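Molybdopterin synthase sulfur carrier subunit (Homo sapiens, PDB 5MPO) carries the sulfur, as a C-terminal thiocarboxylate, that molybdopterin synthase builds into precursor Z to make the dithiolene of molybdopterin. Local coordinates at residues I73-R78 with I97-P102. Sequence-based numbering, arbitrary orientation.
Sequences IIFAVR and IAVIPP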
loop_
_atom_site.group_PDB
_atom_site.type_symbol
_atom_site.label_atom_id
_atom_site.label_comp_id
_atom_site.label_asym_id
_atom_site.label_seq_id
_atom_site.Cartn_x
_atom_site.Cartn_y
_atom_site.Cartn_z
ATOM N N ILE B 73 -31.071 -7.517 3.864
ATOM C CA ILE B 73 -30.551 -8.830 3.609
ATOM C C ILE B 73 -30.496 -9.166 2.154
ATOM O O ILE B 73 -31.389 -8.833 1.422
ATOM C CB ILE B 73 -31.537 -9.839 4.220
ATOM C CG1 ILE B 73 -31.576 -9.696 5.723
ATOM C CG2 ILE B 73 -31.224 -11.282 3.885
ATOM C CD1 ILE B 73 -30.393 -10.287 6.429
ATOM N N ILE B 74 -29.457 -9.864 1.734
ATOM C CA ILE B 74 -29.469 -10.388 0.332
ATOM C C ILE B 74 -29.377 -11.921 0.420
ATOM O O ILE B 74 -29.005 -12.504 1.478
ATOM C CB ILE B 74 -28.377 -9.690 -0.536
ATOM C CG1 ILE B 74 -28.557 -9.955 -2.025
ATOM C CG2 ILE B 74 -26.955 -10.063 -0.104
ATOM C CD1 ILE B 74 -27.538 -9.241 -2.908
ATOM N N PHE B 75 -29.732 -12.566 -0.670
ATOM C CA PHE B 75 -29.423 -13.966 -0.833
ATOM C C PHE B 75 -28.154 -14.211 -1.648
ATOM O O PHE B 75 -27.858 -13.478 -2.626
ATOM C CB PHE B 75 -30.545 -14.679 -1.599
ATOM C CG PHE B 75 -31.737 -15.056 -0.774
ATOM C CD1 PHE B 75 -31.602 -15.563 0.516
ATOM C CD2 PHE B 75 -33.016 -14.983 -1.338
ATOM C CE1 PHE B 75 -32.726 -15.925 1.253
ATOM C CE2 PHE B 75 -34.146 -15.346 -0.610
ATOM C CZ PHE B 75 -33.995 -15.811 0.684
ATOM N N ALA B 76 -27.464 -15.303 -1.290
ATOM C CA ALA B 76 -26.635 -16.032 -2.247
ATOM C C ALA B 76 -27.285 -17.409 -2.528
ATOM O O ALA B 76 -27.551 -18.170 -1.594
ATOM C CB ALA B 76 -25.208 -16.211 -1.714
ATOM N N VAL B 77 -27.509 -17.708 -3.807
ATOM C CA VAL B 77 -28.055 -18.974 -4.271
ATOM C C VAL B 77 -26.972 -19.596 -5.098
ATOM O O VAL B 77 -26.549 -19.026 -6.106
ATOM C CB VAL B 77 -29.307 -18.768 -5.184
ATOM C CG1 VAL B 77 -29.774 -20.096 -5.826
ATOM C CG2 VAL B 77 -30.415 -18.091 -4.399
ATOM N N ARG B 78 -26.535 -20.776 -4.702
ATOM C CA ARG B 78 -25.401 -21.438 -5.340
ATOM C C ARG B 78 -24.232 -20.455 -5.402
ATOM O O ARG B 78 -23.593 -20.325 -6.422
ATOM C CB ARG B 78 -25.772 -21.971 -6.743
ATOM C CG ARG B 78 -26.732 -23.181 -6.780
ATOM C CD ARG B 78 -26.977 -23.683 -8.189
ATOM N NE ARG B 78 -27.705 -22.703 -9.012
ATOM C CZ ARG B 78 -29.037 -22.586 -9.111
ATOM N NH1 ARG B 78 -29.885 -23.376 -8.435
ATOM N NH2 ARG B 78 -29.544 -21.646 -9.892
ATOM N N ILE B 97 -28.743 -21.828 0.009
ATOM C CA ILE B 97 -29.366 -20.502 0.003
ATOM C C ILE B 97 -28.787 -19.831 1.237
ATOM O O ILE B 97 -29.075 -20.256 2.379
ATOM C CB ILE B 97 -30.911 -20.557 0.162
ATOM C CG1 ILE B 97 -31.577 -21.597 -0.780
ATOM C CG2 ILE B 97 -31.520 -19.183 -0.022
ATOM C CD1 ILE B 97 -31.366 -21.405 -2.255
ATOM N N ALA B 98 -27.944 -18.827 1.052
ATOM C CA ALA B 98 -27.358 -18.153 2.228
ATOM C C ALA B 98 -28.068 -16.834 2.485
ATOM O O ALA B 98 -28.474 -16.115 1.542
ATOM C CB ALA B 98 -25.872 -17.960 2.059
ATOM N N VAL B 99 -28.326 -16.584 3.759
ATOM C CA VAL B 99 -28.986 -15.347 4.182
ATOM C C VAL B 99 -27.846 -14.417 4.615
ATOM O O VAL B 99 -27.150 -14.712 5.607
ATOM C CB VAL B 99 -29.988 -15.552 5.364
ATOM C CG1 VAL B 99 -30.606 -14.208 5.788
ATOM C CG2 VAL B 99 -31.079 -16.538 4.954
ATOM N N ILE B 100 -27.682 -13.342 3.839
ATOM C CA ILE B 100 -26.504 -12.463 3.869
ATOM C C ILE B 100 -26.885 -11.078 4.494
ATOM O O ILE B 100 -27.452 -10.229 3.824
ATOM C CB ILE B 100 -26.027 -12.229 2.411
ATOM C CG1 ILE B 100 -25.798 -13.537 1.625
ATOM C CG2 ILE B 100 -24.812 -11.311 2.360
ATOM C CD1 ILE B 100 -24.583 -14.317 2.026
ATOM N N PRO B 101 -26.663 -10.891 5.780
ATOM C CA PRO B 101 -26.795 -9.543 6.344
ATOM C C PRO B 101 -25.708 -8.602 5.779
ATOM O O PRO B 101 -24.769 -9.094 5.147
ATOM C CB PRO B 101 -26.572 -9.756 7.846
ATOM C CG PRO B 101 -26.367 -11.218 8.053
ATOM C CD PRO B 101 -26.142 -11.869 6.753
ATOM N N PRO B 102 -25.822 -7.274 6.022
ATOM C CA PRO B 102 -24.873 -6.334 5.400
ATOM C C PRO B 102 -23.456 -6.654 5.869
ATOM O O PRO B 102 -23.204 -6.967 7.071
ATOM C CB PRO B 102 -25.357 -4.978 5.889
ATOM C CG PRO B 102 -25.950 -5.262 7.229
ATOM C CD PRO B 102 -26.634 -6.598 7.058
#
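Ile74 pairs with Ile100, and Ala76 with Ala98, as the hydrogen-bonded pairs of an antiparallel ladder whose strand axes run at 155° to each other. Each pair is joined by two backbone hydrogen bonds, among them Ile74 N to Ile100 O at 2.9 Å and Ala98 N to Ala76 O at 2.8 Å, the latter nearly straight and in the carbonyl plane. CA-H...O contacts supplement them, as from Phe75 CA to Ala98 O at 3.3 Å.

Aromatic contact centres on Phe75, in a non-hydrogen-bonded pair with Val99. Ile97 CG2 makes a CH-pi contact over one face of the Phe75 ring, 4.0 Å from its centroid and 26° off the normal, while Ala98 O lies in plane at the edge, 3.3 Å from Phe75 CD1. With CG turned beside its own backbone N (chi1 -81°), the ring reaches back to the partner strand; Trp56 and Ile59 of helix 52-62 also touch it. A leucine in its place would probably leave Ile97 CG2 without its flat partner and thin the contact with the helix.

Aliphatic side chains meet on both faces. On the helix side Ile73 CG2 meets Val99 CG1 at 3.5 Å; on the reverse, Ile74 CG2 lies beside Ile100 CB at 3.4 Å, and Ala76, Ala98 and Ile100 pack on a chain of another protein.

The chemistry thus divides the ladder of this ubiquitin-like beta-grasp fold: one apolar face closes the core under the helix, the other lies partly against another protein's chain, and the pairing, continuing to Ile100, probably helps fix where the C-terminal tail leaves the sheet.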